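Local coordinates for protein homoserine kinase (Listeria monocytogenes, PDB 3HUL) that probably catalyses the ATP-dependent phosphorylation of L-homoserine to O-phospho-L-homoserine, the fourth of five steps from L-aspartate to L-threonine, at residues A[82-86]-A[245-250]; A[7-13]-A[125-130]; A[89-93]-A[119-123]; A[23-28]-A[277-282]. All coordinates share one frame; numbering follows the deposited sequence.

Contact 1: residues A[82-86]-A[245-250]; sequences PARGL and SGAGPT. With SO4 (sulfate ion), chain C.
G85 and G248 bring the two loops to 4.6 Å between their CA atoms, with 245-250 folded into a type II' beta turn from S245 to G248 and a cis peptide before P249. With no side chain on G85, its CA sits 3.2 Å from G248 O. S245 grips the same glycine: its OG donates to G85 O at 2.6 Å. The hydroxyl comes from above the carbonyl plane, 43° out of it. It gets there because OG is anti to the backbone N (chi1 -173°). The same OG is met by CD2 of L86, and it also bonds to T11. T250 N donates to R84 O at 3.2 Å, although that oxygen is crowded in the model and its position is less sure. The P249 ring lies against the loop, with CD 3.6 Å from R84 C. R84 folds back on its own loop. Its NE and NH2 grip P82 O side-on, at 2.8 and 3.0 Å, while NH1 goes to P162. A sulfate, probably from the crystallisation liquor, takes a bond from G85 N to its O2 at 2.9 Å. G87 N and S88 N also bind it. Backbone N-H groups holding an anion before a helix are characteristic of the glycine-rich phosphate loop of GHMP kinases, consistent with the predicted ATP site. The SGAGPT turn beside it resembles the glycine-rich motif of their C-terminal domain.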
loop_
_atom_site.group_PDB
_atom_site.type_symbol
_atom_site.label_atom_id
_atom_site.label_comp_id
_atom_site.label_asym_id
_atom_site.label_seq_id
_atom_site.Cartn_x
_atom_site.Cartn_y
_atom_site.Cartn_z
ATOM N N PRO A 82 24.108 21.145 -14.355
ATOM C CA PRO A 82 23.647 22.303 -13.614
ATOM C C PRO A 82 22.525 22.996 -14.347
ATOM O O PRO A 82 22.501 23.009 -15.597
ATOM C CB PRO A 82 24.869 23.224 -13.579
ATOM C CG PRO A 82 26.023 22.380 -13.944
ATOM C CD PRO A 82 25.491 21.321 -14.843
ATOM N N ALA A 83 21.612 23.566 -13.562
ATOM C CA ALA A 83 20.465 24.303 -14.059
ATOM C C ALA A 83 19.737 23.599 -15.221
ATOM O O ALA A 83 19.347 24.231 -16.198
ATOM C CB ALA A 83 20.874 25.748 -14.429
ATOM N N ARG A 84 19.517 22.291 -15.094
ATOM C CA ARG A 84 18.815 21.558 -16.152
ATOM C C ARG A 84 17.458 20.949 -15.736
ATOM O O ARG A 84 16.838 20.234 -16.515
ATOM C CB ARG A 84 19.741 20.522 -16.804
ATOM C CG ARG A 84 19.759 20.611 -18.357
ATOM C CD ARG A 84 20.397 21.958 -18.826
ATOM N NE ARG A 84 21.689 22.244 -18.181
ATOM C CZ ARG A 84 22.843 21.739 -18.616
ATOM N NH1 ARG A 84 22.855 20.913 -19.663
ATOM N NH2 ARG A 84 23.984 22.015 -17.986
ATOM N N GLY A 85 16.986 21.272 -14.533
ATOM C CA GLY A 85 15.683 20.789 -14.034
ATOM C C GLY A 85 15.761 19.414 -13.369
ATOM O O GLY A 85 14.726 18.788 -13.095
ATOM N N LEU A 86 16.985 18.949 -13.120
ATOM C CA LEU A 86 17.234 17.647 -12.501
ATOM C C LEU A 86 17.821 17.729 -11.081
ATOM O O LEU A 86 18.394 16.767 -10.584
ATOM C CB LEU A 86 18.088 16.761 -13.408
ATOM C CG LEU A 86 17.447 16.355 -14.733
ATOM C CD1 LEU A 86 18.512 15.812 -15.698
ATOM C CD2 LEU A 86 16.320 15.310 -14.522
ATOM N N SER A 245 10.767 18.326 -16.593
ATOM C CA SER A 245 11.334 18.024 -15.290
ATOM C C SER A 245 11.445 19.331 -14.489
ATOM O O SER A 245 12.181 20.239 -14.879
ATOM C CB SER A 245 12.708 17.399 -15.478
ATOM O OG SER A 245 13.222 16.938 -14.251
ATOM N N GLY A 246 10.690 19.438 -13.393
ATOM C CA GLY A 246 10.695 20.638 -12.559
ATOM C C GLY A 246 10.368 21.858 -13.391
ATOM O O GLY A 246 9.346 21.895 -14.049
ATOM N N ALA A 247 11.249 22.848 -13.400
ATOM C CA ALA A 247 10.997 24.057 -14.180
ATOM C C ALA A 247 11.592 23.937 -15.592
ATOM O O ALA A 247 11.546 24.893 -16.385
ATOM C CB ALA A 247 11.556 25.303 -13.444
ATOM N N GLY A 248 12.141 22.761 -15.907
ATOM C CA GLY A 248 12.796 22.569 -17.192
ATOM C C GLY A 248 14.270 22.944 -17.093
ATOM O O GLY A 248 14.772 23.208 -15.994
ATOM N N PRO A 249 14.974 22.955 -18.233
ATOM C CA PRO A 249 14.424 22.637 -19.538
ATOM C C PRO A 249 14.379 21.141 -19.917
ATOM O O PRO A 249 13.814 20.797 -20.961
ATOM C CB PRO A 249 15.344 23.405 -20.499
ATOM C CG PRO A 249 16.647 23.548 -19.766
ATOM C CD PRO A 249 16.413 23.282 -18.304
ATOM N N THR A 250 14.949 20.247 -19.108
ATOM C CA THR A 250 14.875 18.842 -19.529
ATOM C C THR A 250 13.439 18.329 -19.545
ATOM O O THR A 250 12.589 18.816 -18.789
ATOM C CB THR A 250 15.877 17.840 -18.851
ATOM O OG1 THR A 250 15.209 17.008 -17.895
ATOM C CG2 THR A 250 17.035 18.499 -18.280
HETATM S S SO4 C . 18.081 22.465 -11.180
HETATM O O1 SO4 C . 16.916 21.693 -10.710
HETATM O O2 SO4 C . 17.636 23.129 -12.396
HETATM O O3 SO4 C . 18.509 23.477 -10.203
HETATM O O4 SO4 C . 19.202 21.592 -11.436
#

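Contact 2: residues A[7-13]-A[125-130]; sequences VPATTAN and DNVAPA
T10 lays its methyl against P129 and A130 of helix 127-132. CG2 is 3.5 Å from A130 N and 3.9 Å from P129 CB. Its hydroxyl sits between the backbone N and the carbonyl carbon (chi1 50°), where OG1 receives N126 ND2 at 3.0 Å. The bond is nearly straight, 162°, and OG1 lies in the amide plane of N126. A water takes a second bond from ND2 and one from A12 N, at 2.9 Å. The amide is thus held by a side chain and, through water, by the strand backbone. A12 fits between two polar ends: its CB is 3.3 Å from D125 OD2 and 3.4 Å from N126 OD1. D125 OD2 also takes a weak bond from N13 N, while OD1 pairs with H123. At the other end the contact is mostly apolar, with V7 CG1 4.1 Å from A130 CB. The chemistry therefore changes along the strand, from methyl packing at V7 to a weak polar bond at N13. It implies that the N126 amide is held in a set rotation, close to S90 of the predicted ATP site; the N126 side chain is about 5 Å from a bound sulfate.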
loop_
_atom_site.group_PDB
_atom_site.type_symbol
_atom_site.label_atom_id
_atom_site.label_comp_id
_atom_site.label_asym_id
_atom_site.label_seq_id
_atom_site.Cartn_x
_atom_site.Cartn_y
_atom_site.Cartn_z
ATOM N N VAL A 7 24.946 12.028 -3.598
ATOM C CA VAL A 7 23.584 12.579 -3.541
ATOM C C VAL A 7 22.989 12.480 -4.926
ATOM O O VAL A 7 23.645 12.877 -5.892
ATOM C CB VAL A 7 23.565 14.073 -3.124
ATOM C CG1 VAL A 7 22.127 14.573 -2.982
ATOM C CG2 VAL A 7 24.377 14.311 -1.810
ATOM N N PRO A 8 21.744 11.952 -5.034
ATOM C CA PRO A 8 21.131 11.784 -6.336
ATOM C C PRO A 8 20.396 13.020 -6.905
ATOM O O PRO A 8 19.960 13.911 -6.157
ATOM C CB PRO A 8 20.131 10.648 -6.101
ATOM C CG PRO A 8 19.685 10.813 -4.702
ATOM C CD PRO A 8 20.893 11.405 -3.955
ATOM N N ALA A 9 20.285 13.044 -8.236
ATOM C CA ALA A 9 19.434 13.949 -8.963
ATOM C C ALA A 9 17.976 13.675 -8.611
ATOM O O ALA A 9 17.632 12.573 -8.162
ATOM C CB ALA A 9 19.646 13.754 -10.444
ATOM N N THR A 10 17.129 14.673 -8.818
ATOM C CA THR A 10 15.699 14.587 -8.511
ATOM C C THR A 10 14.922 15.393 -9.520
ATOM O O THR A 10 15.400 16.423 -10.019
ATOM C CB THR A 10 15.360 15.194 -7.109
ATOM O OG1 THR A 10 15.953 16.489 -7.022
ATOM C CG2 THR A 10 15.887 14.332 -5.970
ATOM N N THR A 11 13.715 14.935 -9.824
ATOM C CA THR A 11 12.799 15.702 -10.658
ATOM C C THR A 11 11.606 16.051 -9.806
ATOM O O THR A 11 10.973 15.170 -9.222
ATOM C CB THR A 11 12.346 14.943 -11.932
ATOM O OG1 THR A 11 11.435 15.768 -12.662
ATOM C CG2 THR A 11 11.650 13.617 -11.617
ATOM N N ALA A 12 11.323 17.343 -9.721
ATOM C CA ALA A 12 10.314 17.843 -8.815
ATOM C C ALA A 12 9.116 18.352 -9.612
ATOM O O ALA A 12 9.157 18.377 -10.839
ATOM C CB ALA A 12 10.906 18.948 -7.953
ATOM N N ASN A 13 8.053 18.736 -8.906
ATOM C CA ASN A 13 6.896 19.351 -9.537
ATOM C C ASN A 13 6.266 18.324 -10.479
ATOM O O ASN A 13 5.860 18.652 -11.596
ATOM C CB ASN A 13 7.323 20.655 -10.268
ATOM C CG ASN A 13 6.138 21.453 -10.823
ATOM O OD1 ASN A 13 6.266 22.176 -11.826
ATOM N ND2 ASN A 13 4.983 21.326 -10.183
ATOM N N ASP A 125 10.479 19.627 -2.663
ATOM C CA ASP A 125 10.242 18.533 -3.617
ATOM C C ASP A 125 11.432 18.049 -4.450
ATOM O O ASP A 125 11.345 16.996 -5.089
ATOM C CB ASP A 125 8.959 18.744 -4.443
ATOM C CG ASP A 125 8.904 20.104 -5.164
ATOM O OD1 ASP A 125 9.394 21.130 -4.637
ATOM O OD2 ASP A 125 8.326 20.142 -6.272
ATOM N N ASN A 126 12.540 18.796 -4.447
ATOM C CA ASN A 126 13.821 18.206 -4.833
ATOM C C ASN A 126 14.516 17.585 -3.634
ATOM O O ASN A 126 14.919 16.422 -3.710
ATOM C CB ASN A 126 14.761 19.195 -5.522
ATOM C CG ASN A 126 14.231 19.665 -6.863
ATOM O OD1 ASN A 126 13.665 20.752 -6.944
ATOM N ND2 ASN A 126 14.403 18.846 -7.924
ATOM N N VAL A 127 14.642 18.358 -2.542
ATOM C CA VAL A 127 15.480 17.975 -1.400
ATOM C C VAL A 127 15.007 16.767 -0.583
ATOM O O VAL A 127 15.824 15.988 -0.102
ATOM C CB VAL A 127 15.827 19.189 -0.449
ATOM C CG1 VAL A 127 16.675 20.245 -1.191
ATOM C CG2 VAL A 127 14.583 19.810 0.195
ATOM N N ALA A 128 13.701 16.593 -0.421
ATOM C CA ALA A 128 13.225 15.452 0.345
ATOM C C ALA A 128 13.591 14.126 -0.380
ATOM O O ALA A 128 14.214 13.258 0.221
ATOM C CB ALA A 128 11.704 15.565 0.632
ATOM N N PRO A 129 13.248 13.987 -1.680
ATOM C CA PRO A 129 13.717 12.763 -2.363
ATOM C C PRO A 129 15.262 12.662 -2.473
ATOM O O PRO A 129 15.789 11.550 -2.495
ATOM C CB PRO A 129 13.041 12.821 -3.752
ATOM C CG PRO A 129 12.479 14.164 -3.892
ATOM C CD PRO A 129 12.378 14.817 -2.538
ATOM N N ALA A 130 15.985 13.791 -2.511
ATOM C CA ALA A 130 17.452 13.727 -2.504
ATOM C C ALA A 130 17.960 13.103 -1.203
ATOM O O ALA A 130 18.903 12.322 -1.210
ATOM C CB ALA A 130 18.087 15.121 -2.737
HETATM O O HOH W 1 13.351 19.251 -10.673
#

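Contact 3: residues A[89-93]-A[119-123]; sequences SSAAV and EIEGH
E121 OE1 is approached by two neighbouring residues of helix 88-103. S89 OG gives it a hydrogen bond, but a weak one, at 3.3 Å. The same oxygen rests against the backbone of S90, 3.2 Å from its CA and 3.4 Å from its CB. S90 N is also near, but it points badly for a bond. The carboxylate thus leans on the first turn of this helix mostly by packing. The glutamate chain has to bend for this. CG leaves beside the backbone N, and the chain folds at chi2 (-82°), which brings the acid group across to the serines. S89 meets it with its hydroxyl anti to the backbone N (chi1 164°). The second oxygen, OE2, faces a methyl instead, lying 3.8 Å from V93 CG2.

V93 is the apolar half of the contact. It comes at E121 from the opposite direction and touches with CG2. Its other branch, CG1, meets I120 CD1 at 3.8 Å, and the two side chains run past each other in opposite senses. I120 CG2 is a little farther, 4.1 Å from V93 CG1. I120 is exposed, while V93 is buried. The polar end lies toward the sulfate, which is about 3 Å from the S89 side chain.

Helix 110-121 ends here, as G122 takes a positive phi. V127 touches both S90 and E121. The contact thus joins two helices of the N-terminal GHMP kinase domain. It lies beside the phosphate loop, where S89 and S90 belong to the predicted ATP site.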
loop_
_atom_site.group_PDB
_atom_site.type_symbol
_atom_site.label_atom_id
_atom_site.label_comp_id
_atom_site.label_asym_id
_atom_site.label_seq_id
_atom_site.Cartn_x
_atom_site.Cartn_y
_atom_site.Cartn_z
ATOM N N SER A 89 21.164 21.921 -8.250
ATOM C CA SER A 89 21.242 22.852 -7.149
ATOM C C SER A 89 20.888 22.159 -5.825
ATOM O O SER A 89 21.575 22.321 -4.794
ATOM C CB SER A 89 20.316 24.025 -7.430
ATOM O OG SER A 89 20.087 24.767 -6.243
ATOM N N SER A 90 19.826 21.368 -5.842
ATOM C CA SER A 90 19.341 20.793 -4.589
ATOM C C SER A 90 20.275 19.684 -4.105
ATOM O O SER A 90 20.426 19.486 -2.909
ATOM C CB SER A 90 17.892 20.297 -4.731
ATOM O OG SER A 90 17.819 18.863 -4.709
ATOM N N ALA A 91 20.904 18.969 -5.035
ATOM C CA ALA A 91 21.890 17.952 -4.659
ATOM C C ALA A 91 23.116 18.573 -3.951
ATOM O O ALA A 91 23.654 17.971 -2.982
ATOM C CB ALA A 91 22.330 17.123 -5.860
ATOM N N ALA A 92 23.517 19.772 -4.404
ATOM C CA ALA A 92 24.656 20.478 -3.814
ATOM C C ALA A 92 24.338 20.927 -2.391
ATOM O O ALA A 92 25.166 20.752 -1.482
ATOM C CB ALA A 92 25.145 21.667 -4.729
ATOM N N VAL A 93 23.134 21.453 -2.176
ATOM C CA VAL A 93 22.688 21.848 -0.847
ATOM C C VAL A 93 22.667 20.635 0.113
ATOM O O VAL A 93 23.239 20.671 1.201
ATOM C CB VAL A 93 21.290 22.511 -0.886
ATOM C CG1 VAL A 93 20.718 22.627 0.533
ATOM C CG2 VAL A 93 21.331 23.897 -1.609
ATOM N N GLU A 119 14.110 24.525 3.919
ATOM C CA GLU A 119 14.239 25.917 4.382
ATOM C C GLU A 119 15.218 26.702 3.500
ATOM O O GLU A 119 14.950 27.844 3.137
ATOM C CB GLU A 119 14.682 25.908 5.843
ATOM C CG GLU A 119 14.626 27.231 6.585
ATOM C CD GLU A 119 14.950 27.055 8.085
ATOM O OE1 GLU A 119 14.300 26.205 8.764
ATOM O OE2 GLU A 119 15.861 27.765 8.580
ATOM N N ILE A 120 16.343 26.085 3.141
ATOM C CA ILE A 120 17.311 26.727 2.247
ATOM C C ILE A 120 16.745 26.922 0.850
ATOM O O ILE A 120 16.884 28.005 0.259
ATOM C CB ILE A 120 18.635 25.934 2.129
ATOM C CG1 ILE A 120 19.386 25.944 3.471
ATOM C CG2 ILE A 120 19.505 26.518 1.022
ATOM C CD1 ILE A 120 20.635 25.050 3.475
ATOM N N GLU A 121 16.124 25.873 0.304
ATOM C CA GLU A 121 15.657 25.946 -1.079
ATOM C C GLU A 121 14.315 26.658 -1.271
ATOM O O GLU A 121 14.032 27.147 -2.372
ATOM C CB GLU A 121 15.625 24.561 -1.712
ATOM C CG GLU A 121 17.019 23.925 -1.877
ATOM C CD GLU A 121 17.756 24.403 -3.120
ATOM O OE1 GLU A 121 17.828 23.621 -4.072
ATOM O OE2 GLU A 121 18.280 25.548 -3.153
ATOM N N GLY A 122 13.504 26.718 -0.212
ATOM C CA GLY A 122 12.197 27.349 -0.276
ATOM C C GLY A 122 11.073 26.398 -0.681
ATOM O O GLY A 122 9.904 26.790 -0.690
ATOM N N HIS A 123 11.435 25.153 -1.016
ATOM C CA HIS A 123 10.464 24.087 -1.351
ATOM C C HIS A 123 11.057 22.690 -1.085
ATOM O O HIS A 123 12.272 22.507 -1.145
ATOM C CB HIS A 123 9.983 24.212 -2.806
ATOM C CG HIS A 123 11.087 24.199 -3.816
ATOM N ND1 HIS A 123 11.283 23.148 -4.693
ATOM C CD2 HIS A 123 12.033 25.120 -4.117
ATOM C CE1 HIS A 123 12.321 23.411 -5.471
ATOM N NE2 HIS A 123 12.797 24.601 -5.138
#

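Contact 4: residues A[23-28]-A[277-282]; sequences LALTLY and LLLDVE
L25 and L27 pack tightly on L279, which reaches between them with its two methyl ends. Its CD1 meets L25 CD1, and its CD2 meets L27 CG, both at 3.8 Å. L23 CD1 adds a similar touch on V281 CG1, crossing it at about a right angle. The backbones join at a single bridge, L25 with V281. Here E282 N donates to A24 O at 3.0 Å, and T26 N to D280 O. T26 is the centre of an inverse gamma turn, where the chain changes direction. Its hydroxyl sits between the backbone N and the carbonyl carbon (chi1 49°), a rotamer that puts OG1 in reach of D280 N, which donates to it at 2.8 Å in a nearly straight bond of 169°.

The other side is more polar and partly exposed. A water there links T26 OG1 with L278 O. Y28 OH donates to E282 OE1 at 2.6 Å, on the anti side of the carboxylate. OE1 lies at the edge of the ring, and the ring and carboxylate planes are 56° apart. E282 OE2 is held by S284 N, and the Y28 ring has R6 as a cation-pi partner.

The contact joins two sheets. Strands 21-25 and 27-36 both pair with strand 3-12 in the mixed sheet. Strand 275-280 lies at the edge of the four-stranded sheet next to 156-161, and L278 faces helix 260-268.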
loop_
_atom_site.group_PDB
_atom_site.type_symbol
_atom_site.label_atom_id
_atom_site.label_comp_id
_atom_site.label_asym_id
_atom_site.label_seq_id
_atom_site.Cartn_x
_atom_site.Cartn_y
_atom_site.Cartn_z
ATOM N N LEU A 23 11.023 12.991 -7.134
ATOM C CA LEU A 23 11.456 11.627 -7.407
ATOM C C LEU A 23 12.959 11.649 -7.638
ATOM O O LEU A 23 13.439 12.461 -8.442
ATOM C CB LEU A 23 10.697 11.086 -8.650
ATOM C CG LEU A 23 10.924 9.671 -9.216
ATOM C CD1 LEU A 23 10.515 8.591 -8.204
ATOM C CD2 LEU A 23 10.107 9.490 -10.474
ATOM N N ALA A 24 13.688 10.795 -6.914
ATOM C CA ALA A 24 15.140 10.698 -7.040
ATOM C C ALA A 24 15.482 9.867 -8.261
ATOM O O ALA A 24 14.769 8.924 -8.578
ATOM C CB ALA A 24 15.796 10.095 -5.757
ATOM N N LEU A 25 16.579 10.221 -8.922
ATOM C CA LEU A 25 16.988 9.615 -10.198
ATOM C C LEU A 25 18.461 9.174 -10.186
ATOM O O LEU A 25 19.244 9.668 -9.378
ATOM C CB LEU A 25 16.767 10.610 -11.342
ATOM C CG LEU A 25 15.340 11.093 -11.571
ATOM C CD1 LEU A 25 15.346 12.078 -12.735
ATOM C CD2 LEU A 25 14.452 9.891 -11.874
ATOM N N THR A 26 18.820 8.247 -11.078
ATOM C CA THR A 26 20.166 7.665 -11.103
ATOM C C THR A 26 21.196 8.572 -11.815
ATOM O O THR A 26 21.798 8.173 -12.806
ATOM C CB THR A 26 20.153 6.241 -11.747
ATOM O OG1 THR A 26 19.445 6.298 -12.977
ATOM C CG2 THR A 26 19.453 5.193 -10.822
ATOM N N LEU A 27 21.345 9.808 -11.338
ATOM C CA LEU A 27 22.491 10.652 -11.691
ATOM C C LEU A 27 22.967 11.180 -10.357
ATOM O O LEU A 27 22.147 11.333 -9.445
ATOM C CB LEU A 27 22.103 11.802 -12.613
ATOM C CG LEU A 27 21.732 11.504 -14.062
ATOM C CD1 LEU A 27 21.179 12.791 -14.694
ATOM C CD2 LEU A 27 22.923 10.929 -14.901
ATOM N N TYR A 28 24.266 11.414 -10.230
ATOM C CA TYR A 28 24.872 11.653 -8.913
ATOM C C TYR A 28 25.826 12.817 -8.826
ATOM O O TYR A 28 26.524 13.140 -9.779
ATOM C CB TYR A 28 25.562 10.398 -8.367
ATOM C CG TYR A 28 24.680 9.180 -8.445
ATOM C CD1 TYR A 28 23.661 8.974 -7.508
ATOM C CD2 TYR A 28 24.834 8.261 -9.478
ATOM C CE1 TYR A 28 22.847 7.879 -7.584
ATOM C CE2 TYR A 28 24.021 7.162 -9.570
ATOM C CZ TYR A 28 23.026 6.977 -8.614
ATOM O OH TYR A 28 22.208 5.888 -8.695
ATOM N N LEU A 277 19.099 10.372 -22.500
ATOM C CA LEU A 277 19.705 9.539 -21.467
ATOM C C LEU A 277 18.677 8.636 -20.809
ATOM O O LEU A 277 17.524 8.997 -20.689
ATOM C CB LEU A 277 20.390 10.406 -20.407
ATOM C CG LEU A 277 21.909 10.590 -20.509
ATOM C CD1 LEU A 277 22.355 11.256 -21.819
ATOM C CD2 LEU A 277 22.425 11.400 -19.302
ATOM N N LEU A 278 19.109 7.457 -20.399
ATOM C CA LEU A 278 18.232 6.523 -19.710
ATOM C C LEU A 278 18.495 6.613 -18.209
ATOM O O LEU A 278 19.625 6.456 -17.733
ATOM C CB LEU A 278 18.423 5.095 -20.244
ATOM C CG LEU A 278 17.520 3.929 -19.823
ATOM C CD1 LEU A 278 16.051 4.288 -19.777
ATOM C CD2 LEU A 278 17.722 2.762 -20.787
ATOM N N LEU A 279 17.443 6.923 -17.463
ATOM C CA LEU A 279 17.570 7.025 -16.008
ATOM C C LEU A 279 16.630 6.050 -15.336
ATOM O O LEU A 279 15.594 5.741 -15.882
ATOM C CB LEU A 279 17.238 8.444 -15.562
ATOM C CG LEU A 279 17.772 9.606 -16.395
ATOM C CD1 LEU A 279 17.165 10.883 -15.889
ATOM C CD2 LEU A 279 19.309 9.695 -16.375
ATOM N N ASP A 280 16.995 5.590 -14.141
ATOM C CA ASP A 280 16.096 4.839 -13.311
ATOM C C ASP A 280 15.689 5.648 -12.073
ATOM O O ASP A 280 16.333 6.651 -11.733
ATOM C CB ASP A 280 16.733 3.505 -12.903
ATOM C CG ASP A 280 16.836 2.517 -14.074
ATOM O OD1 ASP A 280 15.811 2.175 -14.693
ATOM O OD2 ASP A 280 17.950 2.075 -14.373
ATOM N N VAL A 281 14.627 5.194 -11.400
ATOM C CA VAL A 281 14.284 5.659 -10.050
ATOM C C VAL A 281 15.408 5.234 -9.122
ATOM O O VAL A 281 15.820 4.083 -9.147
ATOM C CB VAL A 281 12.915 5.084 -9.565
ATOM C CG1 VAL A 281 12.641 5.414 -8.104
ATOM C CG2 VAL A 281 11.736 5.587 -10.479
ATOM N N GLU A 282 15.929 6.168 -8.331
ATOM C CA GLU A 282 16.950 5.840 -7.338
ATOM C C GLU A 282 16.280 5.700 -5.956
ATOM O O GLU A 282 15.698 6.653 -5.424
ATOM C CB GLU A 282 18.092 6.891 -7.353
ATOM C CG GLU A 282 19.103 6.797 -6.198
ATOM C CD GLU A 282 19.743 5.414 -6.073
ATOM O OE1 GLU A 282 20.525 5.023 -6.968
ATOM O OE2 GLU A 282 19.475 4.716 -5.070
HETATM O O HOH W 2 21.057 5.851 -15.299
#

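Contacts 1, 2 and 4 meet around strand 3-12. Contacts 1 and 2 are about 11 Å apart between centres. They are tied by S245 OG to T11 OG1, 2.7 Å, and by T10 N to L86 O, 3.0 Å. Contact 4 joins the same strand through A9 O to L25 N at 2.7 Å, and its leucines pack on L86 of contact 1. Segment 89-93 of contact 3 comes just after 82-86 of contact 1. Contact 3 touches contact 2 where S90 OG comes 3.2 Å from N126 CB. The sulfate is bound by G85 of contact 1 together with G87 and S88, about 5 Å from the N126 side chain and about 3 Å from that of S89, consistent with a nucleotide phosphate pocket.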